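Long-range contacts in peroxisomal acyl-coenzyme A oxidase 1 (Arabidopsis thaliana, PDB 1W07), which desaturates long- and medium-chain acyl-CoAs to 2-trans-enoyl-CoAs, using FAD and molecular oxygen and releasing hydrogen peroxide: residues Ala486-Ala491 against Cys527-Val532; Ala456-Ala461 against Arg490-Ala495; Asn219-Asp224 against Phe241-His246. The protein carries 1 engineered substitution. All coordinates share one frame; numbering follows the deposited sequence.

Interaction 1: Ala486-Ala491 against Cys527-Val532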
loop_
_atom_site.group_PDB
_atom_site.type_symbol
_atom_site.label_atom_id
_atom_site.label_comp_id
_atom_site.label_asym_id
_atom_site.label_seq_id
_atom_site.Cartn_x
_atom_site.Cartn_y
_atom_site.Cartn_z
ATOM N N ALA B 486 -18.051 14.995 -21.127
ATOM C CA ALA B 486 -18.323 13.796 -20.345
ATOM C C ALA B 486 -17.965 13.977 -18.870
ATOM O O ALA B 486 -18.771 13.654 -17.996
ATOM C CB ALA B 486 -17.558 12.626 -20.915
ATOM N N PHE B 487 -16.764 14.483 -18.584
ATOM C CA PHE B 487 -16.338 14.684 -17.191
ATOM C C PHE B 487 -17.107 15.794 -16.466
ATOM O O PHE B 487 -17.377 15.681 -15.273
ATOM C CB PHE B 487 -14.836 14.979 -17.115
ATOM C CG PHE B 487 -13.972 13.743 -17.119
ATOM C CD1 PHE B 487 -13.817 12.984 -18.275
ATOM C CD2 PHE B 487 -13.337 13.327 -15.954
ATOM C CE1 PHE B 487 -13.045 11.826 -18.268
ATOM C CE2 PHE B 487 -12.561 12.175 -15.933
ATOM C CZ PHE B 487 -12.417 11.421 -17.096
ATOM N N GLU B 488 -17.447 16.867 -17.175
ATOM C CA GLU B 488 -18.191 17.966 -16.557
ATOM C C GLU B 488 -19.593 17.484 -16.204
ATOM O O GLU B 488 -20.077 17.712 -15.100
ATOM C CB GLU B 488 -18.270 19.178 -17.494
ATOM C CG GLU B 488 -16.925 19.804 -17.838
ATOM C CD GLU B 488 -17.060 21.016 -18.738
ATOM O OE1 GLU B 488 -18.019 21.054 -19.534
ATOM O OE2 GLU B 488 -16.199 21.918 -18.671
ATOM N N ALA B 489 -20.236 16.801 -17.142
ATOM C CA ALA B 489 -21.574 16.270 -16.909
ATOM C C ALA B 489 -21.588 15.282 -15.744
ATOM O O ALA B 489 -22.445 15.346 -14.864
ATOM C CB ALA B 489 -22.086 15.584 -18.166
ATOM N N ARG B 490 -20.633 14.363 -15.743
ATOM C CA ARG B 490 -20.540 13.368 -14.686
ATOM C C ARG B 490 -20.381 14.004 -13.301
ATOM O O ARG B 490 -21.038 13.595 -12.340
ATOM C CB ARG B 490 -19.373 12.420 -14.991
ATOM C CG ARG B 490 -18.989 11.503 -13.851
ATOM C CD ARG B 490 -17.624 11.885 -13.306
ATOM N NE ARG B 490 -17.139 10.936 -12.293
ATOM C CZ ARG B 490 -15.854 10.796 -11.980
ATOM N NH1 ARG B 490 -14.935 11.531 -12.604
ATOM N NH2 ARG B 490 -15.484 9.927 -11.057
ATOM N N ALA B 491 -19.524 15.013 -13.204
ATOM C CA ALA B 491 -19.289 15.710 -11.942
ATOM C C ALA B 491 -20.509 16.523 -11.516
ATOM O O ALA B 491 -20.966 16.431 -10.377
ATOM C CB ALA B 491 -18.085 16.625 -12.070
ATOM N N CYS B 527 -12.608 17.171 -8.744
ATOM C CA CYS B 527 -11.148 17.292 -8.793
ATOM C C CYS B 527 -10.543 16.599 -10.010
ATOM O O CYS B 527 -9.561 17.094 -10.573
ATOM C CB CYS B 527 -10.519 16.709 -7.535
ATOM S SG CYS B 527 -10.985 17.601 -6.064
ATOM N N GLN B 528 -11.108 15.457 -10.412
ATOM C CA GLN B 528 -10.588 14.733 -11.574
ATOM C C GLN B 528 -10.834 15.546 -12.837
ATOM O O GLN B 528 -9.982 15.599 -13.726
ATOM C CB GLN B 528 -11.240 13.344 -11.687
ATOM C CG GLN B 528 -10.827 12.394 -10.556
ATOM C CD GLN B 528 -11.593 11.079 -10.552
ATOM O OE1 GLN B 528 -12.733 11.002 -11.020
ATOM N NE2 GLN B 528 -10.989 10.048 -9.972
ATOM N N LEU B 529 -12.005 16.171 -12.916
ATOM C CA LEU B 529 -12.340 17.012 -14.066
ATOM C C LEU B 529 -11.275 18.103 -14.181
ATOM O O LEU B 529 -10.782 18.380 -15.267
ATOM C CB LEU B 529 -13.709 17.657 -13.867
ATOM C CG LEU B 529 -14.052 18.849 -14.767
ATOM C CD1 LEU B 529 -14.093 18.441 -16.242
ATOM C CD2 LEU B 529 -15.393 19.411 -14.324
ATOM N N ILE B 530 -10.921 18.718 -13.051
ATOM C CA ILE B 530 -9.906 19.767 -13.051
ATOM C C ILE B 530 -8.568 19.250 -13.625
ATOM O O ILE B 530 -7.938 19.913 -14.459
ATOM C CB ILE B 530 -9.693 20.305 -11.617
ATOM C CG1 ILE B 530 -10.965 21.025 -11.134
ATOM C CG2 ILE B 530 -8.491 21.228 -11.572
ATOM C CD1 ILE B 530 -10.902 21.542 -9.689
ATOM N N VAL B 531 -8.125 18.075 -13.180
ATOM C CA VAL B 531 -6.869 17.519 -13.659
ATOM C C VAL B 531 -6.964 17.262 -15.165
ATOM O O VAL B 531 -6.062 17.602 -15.931
ATOM C CB VAL B 531 -6.528 16.196 -12.910
ATOM C CG1 VAL B 531 -5.196 15.648 -13.403
ATOM C CG2 VAL B 531 -6.461 16.441 -11.401
ATOM N N VAL B 532 -8.066 16.672 -15.599
ATOM C CA VAL B 532 -8.240 16.383 -17.016
ATOM C C VAL B 532 -8.245 17.655 -17.858
ATOM O O VAL B 532 -7.615 17.705 -18.919
ATOM C CB VAL B 532 -9.552 15.618 -17.289
ATOM C CG1 VAL B 532 -9.728 15.436 -18.790
ATOM C CG2 VAL B 532 -9.540 14.265 -16.598
#
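Phe-487 and Leu-529 bring their backbones closest where two helices run nearly antiparallel, the local axes 9.3 Å apart and their directions at 165°, with the two CA atoms 5.6 Å from each other. Leu-529 fills the groove between them. Its CG stands anti to the backbone N (chi1 164°), which carries the two methyls across to the other helix although CB does not head there. CD1 lies 3.6 Å from Phe-487 CB and 3.5 Å from Glu-488 CG, while CD2 rests against the backbone side of Glu-488 and approaches the small Ala-491. A branched leucine suits this place because its two tips can serve neighbouring turns. The extended chain of Glu-488 contributes its CG here and carries its carboxylate beyond the apolar layer, and OE1 there makes a long, weak ion pair with Arg-460.

One turn along, the Val-532 side chain comes in nearly perpendicular to that of Phe-487. Its CG2 sits over a face of the ring, 4.0 Å from the centroid and 23° off the normal, a CH-pi contact displaced toward the rim. Phe-571 of helix 568-572 meets the same ring edge-to-face.

At the polar end, the chain of Arg-490 bends at chi2 and presents the end of its guanidinium to Gln-528. The amide oxygen OE1 lies near the guanidinium plane and accepts from both terminal nitrogens, NH1 at 2.8 Å and NH2 at 3.0 Å. Converging on one atom makes both bonds noticeably bent. NH2 also forms a salt bridge with Asp-570. The buried arginine is thus met by a neutral amide that takes two N-H groups without adding charge, and its positive charge is probably balanced mainly by Asp-570.

Interaction 2: Ala456-Ala461 against Arg490-Ala495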
loop_
_atom_site.group_PDB
_atom_site.type_symbol
_atom_site.label_atom_id
_atom_site.label_comp_id
_atom_site.label_asym_id
_atom_site.label_seq_id
_atom_site.Cartn_x
_atom_site.Cartn_y
_atom_site.Cartn_z
ATOM N N ALA B 456 -17.057 26.917 -13.453
ATOM C CA ALA B 456 -17.815 27.588 -14.503
ATOM C C ALA B 456 -18.752 26.615 -15.211
ATOM O O ALA B 456 -19.891 26.958 -15.538
ATOM C CB ALA B 456 -16.860 28.221 -15.506
ATOM N N TYR B 457 -18.276 25.396 -15.436
ATOM C CA TYR B 457 -19.085 24.393 -16.111
ATOM C C TYR B 457 -20.389 24.157 -15.379
ATOM O O TYR B 457 -21.398 23.803 -15.986
ATOM C CB TYR B 457 -18.308 23.075 -16.219
ATOM C CG TYR B 457 -18.183 22.313 -14.911
ATOM C CD1 TYR B 457 -19.013 21.227 -14.626
ATOM C CD2 TYR B 457 -17.237 22.683 -13.957
ATOM C CE1 TYR B 457 -18.902 20.522 -13.420
ATOM C CE2 TYR B 457 -17.116 21.988 -12.744
ATOM C CZ TYR B 457 -17.951 20.912 -12.483
ATOM O OH TYR B 457 -17.841 20.250 -11.279
ATOM N N MET B 458 -20.361 24.346 -14.066
ATOM C CA MET B 458 -21.554 24.128 -13.258
ATOM C C MET B 458 -22.641 25.112 -13.649
ATOM O O MET B 458 -23.784 24.982 -13.223
ATOM C CB MET B 458 -21.226 24.265 -11.767
ATOM C CG MET B 458 -20.241 23.217 -11.256
ATOM S SD MET B 458 -19.893 23.359 -9.490
ATOM C CE MET B 458 -21.218 22.297 -8.817
ATOM N N GLY B 459 -22.277 26.093 -14.468
ATOM C CA GLY B 459 -23.238 27.079 -14.919
ATOM C C GLY B 459 -24.003 26.583 -16.133
ATOM O O GLY B 459 -25.173 26.915 -16.327
ATOM N N ARG B 460 -23.337 25.777 -16.954
ATOM C CA ARG B 460 -23.949 25.234 -18.155
ATOM C C ARG B 460 -24.684 23.929 -17.869
ATOM O O ARG B 460 -24.655 22.998 -18.681
ATOM C CB ARG B 460 -22.881 25.012 -19.233
ATOM C CG ARG B 460 -22.277 26.309 -19.748
ATOM C CD ARG B 460 -21.237 26.094 -20.846
ATOM N NE ARG B 460 -19.890 25.857 -20.330
ATOM C CZ ARG B 460 -19.437 24.684 -19.900
ATOM N NH1 ARG B 460 -20.222 23.613 -19.920
ATOM N NH2 ARG B 460 -18.191 24.580 -19.458
ATOM N N ALA B 461 -25.349 23.867 -16.720
ATOM C CA ALA B 461 -26.101 22.683 -16.315
ATOM C C ALA B 461 -27.229 22.368 -17.300
ATOM O O ALA B 461 -27.851 21.304 -17.231
ATOM C CB ALA B 461 -26.676 22.894 -14.915
ATOM N N ARG B 490 -20.633 14.363 -15.743
ATOM C CA ARG B 490 -20.540 13.368 -14.686
ATOM C C ARG B 490 -20.381 14.004 -13.301
ATOM O O ARG B 490 -21.038 13.595 -12.340
ATOM C CB ARG B 490 -19.373 12.420 -14.991
ATOM C CG ARG B 490 -18.989 11.503 -13.851
ATOM C CD ARG B 490 -17.624 11.885 -13.306
ATOM N NE ARG B 490 -17.139 10.936 -12.293
ATOM C CZ ARG B 490 -15.854 10.796 -11.980
ATOM N NH1 ARG B 490 -14.935 11.531 -12.604
ATOM N NH2 ARG B 490 -15.484 9.927 -11.057
ATOM N N ALA B 491 -19.524 15.013 -13.204
ATOM C CA ALA B 491 -19.289 15.710 -11.942
ATOM C C ALA B 491 -20.509 16.523 -11.516
ATOM O O ALA B 491 -20.966 16.431 -10.377
ATOM C CB ALA B 491 -18.085 16.625 -12.070
ATOM N N LEU B 492 -21.030 17.327 -12.439
ATOM C CA LEU B 492 -22.198 18.157 -12.165
ATOM C C LEU B 492 -23.386 17.290 -11.762
ATOM O O LEU B 492 -24.099 17.604 -10.817
ATOM C CB LEU B 492 -22.561 18.988 -13.402
ATOM C CG LEU B 492 -23.824 19.861 -13.305
ATOM C CD1 LEU B 492 -23.711 20.832 -12.145
ATOM C CD2 LEU B 492 -23.996 20.624 -14.602
ATOM N N ARG B 493 -23.587 16.203 -12.498
ATOM C CA ARG B 493 -24.673 15.281 -12.234
ATOM C C ARG B 493 -24.601 14.728 -10.812
ATOM O O ARG B 493 -25.602 14.702 -10.091
ATOM C CB ARG B 493 -24.629 14.139 -13.249
ATOM C CG ARG B 493 -25.524 12.956 -12.925
ATOM C CD ARG B 493 -26.991 13.302 -13.029
ATOM N NE ARG B 493 -27.686 12.418 -13.969
ATOM C CZ ARG B 493 -29.000 12.420 -14.154
ATOM N NH1 ARG B 493 -29.757 13.264 -13.466
ATOM N NH2 ARG B 493 -29.554 11.594 -15.030
ATOM N N MET B 494 -23.416 14.281 -10.412
ATOM C CA MET B 494 -23.224 13.740 -9.072
ATOM C C MET B 494 -23.474 14.797 -8.000
ATOM O O MET B 494 -24.082 14.515 -6.977
ATOM C CB MET B 494 -21.800 13.168 -8.926
ATOM C CG MET B 494 -21.556 11.933 -9.789
ATOM S SD MET B 494 -19.839 11.339 -9.840
ATOM C CE MET B 494 -19.753 10.365 -8.356
ATOM N N ALA B 495 -23.005 16.013 -8.240
ATOM C CA ALA B 495 -23.178 17.102 -7.281
ATOM C C ALA B 495 -24.652 17.503 -7.155
ATOM O O ALA B 495 -25.164 17.672 -6.044
ATOM C CB ALA B 495 -22.359 18.295 -7.700
#
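Leu-492 reaches from helix 480-503 into the turn around Met-458, and it gives the largest share of the contact. Its CB begins beside Tyr-457, 4.0 Å from the ring atom CE1, and the two side chains pass one another head to tail. The backbone N of Leu-492 faces the rim of that ring, nearly in plane. From CB the chain turns to CG, anti to the backbone N (chi1 177°), and there it forks. CD1 heads for the turn and comes within 4.1 Å of Met-458 CA. CD2 takes the tighter seat, 3.4 Å from Ala-461 CA and 3.5 Å from Ala-461 CB. A leucine can spread two methyls in this way, and a side chain no larger than alanine's leaves room for CD2.

The turn itself is a short 3-10 segment that leads, through Arg-460 at the N-cap position, into helix 461-464. The contact therefore packs the linker after helix 427-443 onto the first long helix of the C-terminal, all-helical part of the acyl-CoA oxidase fold, at a place remote from the flavin.

Tyr-457 lies across this seam. Its chi1 of 74° sets CG between the backbone N and the carbonyl carbon, and the ring then extends over the helix until OH stands 3.7 Å from Ala-491 CB. The hydroxyl is not wasted in this apolar setting, for it hydrogen-bonds with His-526 ND1 on helix 516-538. Met-458 CG covers one face of the ring, offset toward the rim. The flexible, unbranched methionine then runs on to CE, which touches Ala-495 CB at 4.3 Å, one turn beyond Ala-491, while its flank packs against Leu-438, Thr-441 and Val-442 of helix 427-443.

Interaction 3: Asn219-Asp224 against Phe241-His246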
loop_
_atom_site.group_PDB
_atom_site.type_symbol
_atom_site.label_atom_id
_atom_site.label_comp_id
_atom_site.label_asym_id
_atom_site.label_seq_id
_atom_site.Cartn_x
_atom_site.Cartn_y
_atom_site.Cartn_z
ATOM N N ASN B 219 10.955 23.238 32.669
ATOM C CA ASN B 219 9.550 22.895 32.454
ATOM C C ASN B 219 9.214 22.398 31.046
ATOM O O ASN B 219 8.041 22.290 30.667
ATOM C CB ASN B 219 8.671 24.090 32.813
ATOM C CG ASN B 219 8.825 24.495 34.269
ATOM O OD1 ASN B 219 8.845 23.641 35.157
ATOM N ND2 ASN B 219 8.935 25.793 34.520
ATOM N N ILE B 220 10.245 22.078 30.275
ATOM C CA ILE B 220 10.061 21.579 28.922
ATOM C C ILE B 220 10.322 20.081 28.870
ATOM O O ILE B 220 11.397 19.622 29.240
ATOM C CB ILE B 220 11.024 22.281 27.930
ATOM C CG1 ILE B 220 10.671 23.765 27.811
ATOM C CG2 ILE B 220 10.954 21.606 26.555
ATOM C CD1 ILE B 220 9.333 24.029 27.143
ATOM N N THR B 221 9.325 19.329 28.412
ATOM C CA THR B 221 9.439 17.878 28.257
ATOM C C THR B 221 9.370 17.618 26.752
ATOM O O THR B 221 8.337 17.863 26.129
ATOM C CB THR B 221 8.287 17.153 28.960
ATOM O OG1 THR B 221 8.345 17.415 30.365
ATOM C CG2 THR B 221 8.372 15.652 28.735
ATOM N N VAL B 222 10.473 17.146 26.177
ATOM C CA VAL B 222 10.532 16.888 24.740
ATOM C C VAL B 222 11.258 15.582 24.412
ATOM O O VAL B 222 12.152 15.154 25.140
ATOM C CB VAL B 222 11.221 18.072 23.994
ATOM C CG1 VAL B 222 12.659 18.246 24.493
ATOM C CG2 VAL B 222 11.197 17.844 22.490
ATOM N N GLY B 223 10.867 14.947 23.310
ATOM C CA GLY B 223 11.495 13.699 22.919
ATOM C C GLY B 223 10.973 13.232 21.575
ATOM O O GLY B 223 10.148 13.911 20.960
ATOM N N ASP B 224 11.458 12.073 21.135
ATOM C CA ASP B 224 11.068 11.475 19.862
ATOM C C ASP B 224 9.874 10.558 20.076
ATOM O O ASP B 224 9.786 9.866 21.090
ATOM C CB ASP B 224 12.270 10.710 19.281
ATOM C CG ASP B 224 11.989 10.102 17.922
ATOM O OD1 ASP B 224 11.464 8.969 17.877
ATOM O OD2 ASP B 224 12.282 10.759 16.900
ATOM N N PHE B 241 7.455 14.780 20.591
ATOM C CA PHE B 241 6.346 15.175 21.429
ATOM C C PHE B 241 6.865 16.342 22.253
ATOM O O PHE B 241 8.074 16.567 22.329
ATOM C CB PHE B 241 5.887 14.003 22.301
ATOM C CG PHE B 241 6.959 13.439 23.177
ATOM C CD1 PHE B 241 7.309 14.064 24.371
ATOM C CD2 PHE B 241 7.609 12.258 22.817
ATOM C CE1 PHE B 241 8.299 13.510 25.204
ATOM C CE2 PHE B 241 8.587 11.704 23.632
ATOM C CZ PHE B 241 8.933 12.339 24.836
ATOM N N LEU B 242 5.958 17.098 22.850
ATOM C CA LEU B 242 6.359 18.258 23.635
ATOM C C LEU B 242 5.267 18.633 24.612
ATOM O O LEU B 242 4.109 18.778 24.228
ATOM C CB LEU B 242 6.641 19.444 22.709
ATOM C CG LEU B 242 6.906 20.829 23.329
ATOM C CD1 LEU B 242 8.118 20.771 24.238
ATOM C CD2 LEU B 242 7.133 21.839 22.216
ATOM N N MET B 243 5.641 18.791 25.874
ATOM C CA MET B 243 4.692 19.162 26.917
ATOM C C MET B 243 5.261 20.383 27.647
ATOM O O MET B 243 6.473 20.498 27.828
ATOM C CB MET B 243 4.493 18.008 27.919
ATOM C CG MET B 243 3.933 16.686 27.341
ATOM S SD MET B 243 3.275 15.524 28.601
ATOM C CE MET B 243 4.744 15.128 29.519
ATOM N N PHE B 244 4.389 21.303 28.048
ATOM C CA PHE B 244 4.820 22.489 28.770
ATOM C C PHE B 244 4.210 22.482 30.168
ATOM O O PHE B 244 3.004 22.278 30.315
ATOM C CB PHE B 244 4.377 23.764 28.054
ATOM C CG PHE B 244 4.644 23.763 26.580
ATOM C CD1 PHE B 244 3.748 23.164 25.700
ATOM C CD2 PHE B 244 5.775 24.379 26.068
ATOM C CE1 PHE B 244 3.971 23.179 24.332
ATOM C CE2 PHE B 244 6.010 24.404 24.698
ATOM C CZ PHE B 244 5.107 23.804 23.829
ATOM N N ASP B 245 5.035 22.680 31.193
ATOM C CA ASP B 245 4.529 22.735 32.564
ATOM C C ASP B 245 4.543 24.215 32.942
ATOM O O ASP B 245 5.475 24.694 33.579
ATOM C CB ASP B 245 5.422 21.944 33.528
ATOM C CG ASP B 245 4.819 21.840 34.926
ATOM O OD1 ASP B 245 3.850 22.573 35.198
ATOM O OD2 ASP B 245 5.303 21.031 35.750
ATOM N N HIS B 246 3.511 24.937 32.519
ATOM C CA HIS B 246 3.399 26.364 32.792
ATOM C C HIS B 246 4.647 27.132 32.349
ATOM O O HIS B 246 5.219 27.911 33.116
ATOM C CB HIS B 246 3.139 26.587 34.285
ATOM C CG HIS B 246 1.878 25.944 34.774
ATOM N ND1 HIS B 246 0.627 26.377 34.390
ATOM C CD2 HIS B 246 1.676 24.883 35.589
ATOM C CE1 HIS B 246 -0.291 25.605 34.944
ATOM N NE2 HIS B 246 0.319 24.692 35.677
HETATM O O HOH W 1 7.832 21.117 35.431
#
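Phe-241 holds CG between its backbone N and carbonyl carbon (chi1 58°), a torsion that lays the ring across the neighbouring strand onto Gly-223. Gly-223 CA sits over the ring face, 3.8 Å from the centroid in a CH-pi contact, and a CB at that position would collide with CZ. Asp-224 O meets the ring edge at CE2, 3.4 Å away. An alanine in place of Phe-241 is likely to uncover Gly-223 and to leave Phe-630 of the second subunit without its edge-to-face partner.

On the same face Met-243 bends at chi3 (-65°), bringing CE to 3.7 Å from Thr-221 CG2. On the other face Ile-220 divides its branches: CD1 touches Phe-244 CD2 at 3.7 Å and CG2 touches Leu-242 CD1 at 3.8 Å.

The backbones are joined by paired bonds between Thr-221 and Met-243, and by a pair between Gly-223 and Phe-241 in which Gly-223 N to Phe-241 O is weak. Asp-245 N continues the ladder to Asn-219 O. Beyond it a water donates to both Asn-219 OD1 and Asp-245 OD2, bridging two exposed polar ends.

Cross-strand pairing of glycine with an aromatic ring is a recognised antiparallel motif; here it lies in the small sheet of the acyl-CoA dehydrogenase middle domain, at the subunit interface.

In the fold
From the N terminus, interaction 3 comes first: it closes a loop of 16 residues within the middle domain and pairs strand 220-224 with strand 240-244. More than 200 residues later interaction 2 folds the linker after helix 427-443 back onto helix 480-503. Interaction 1 then opens on that same helix and closes on helix 516-538. The two are neither nested nor independent; they overlap at Arg-490 and Ala-491, and Tyr-457 also packs on Leu-529, so linker and both helices form one cluster, the centres of interactions 1 and 2 being about 9 Å apart. Interaction 3 lies about 47 Å from interaction 1, centre to centre, on the opposite side of the chain's centre.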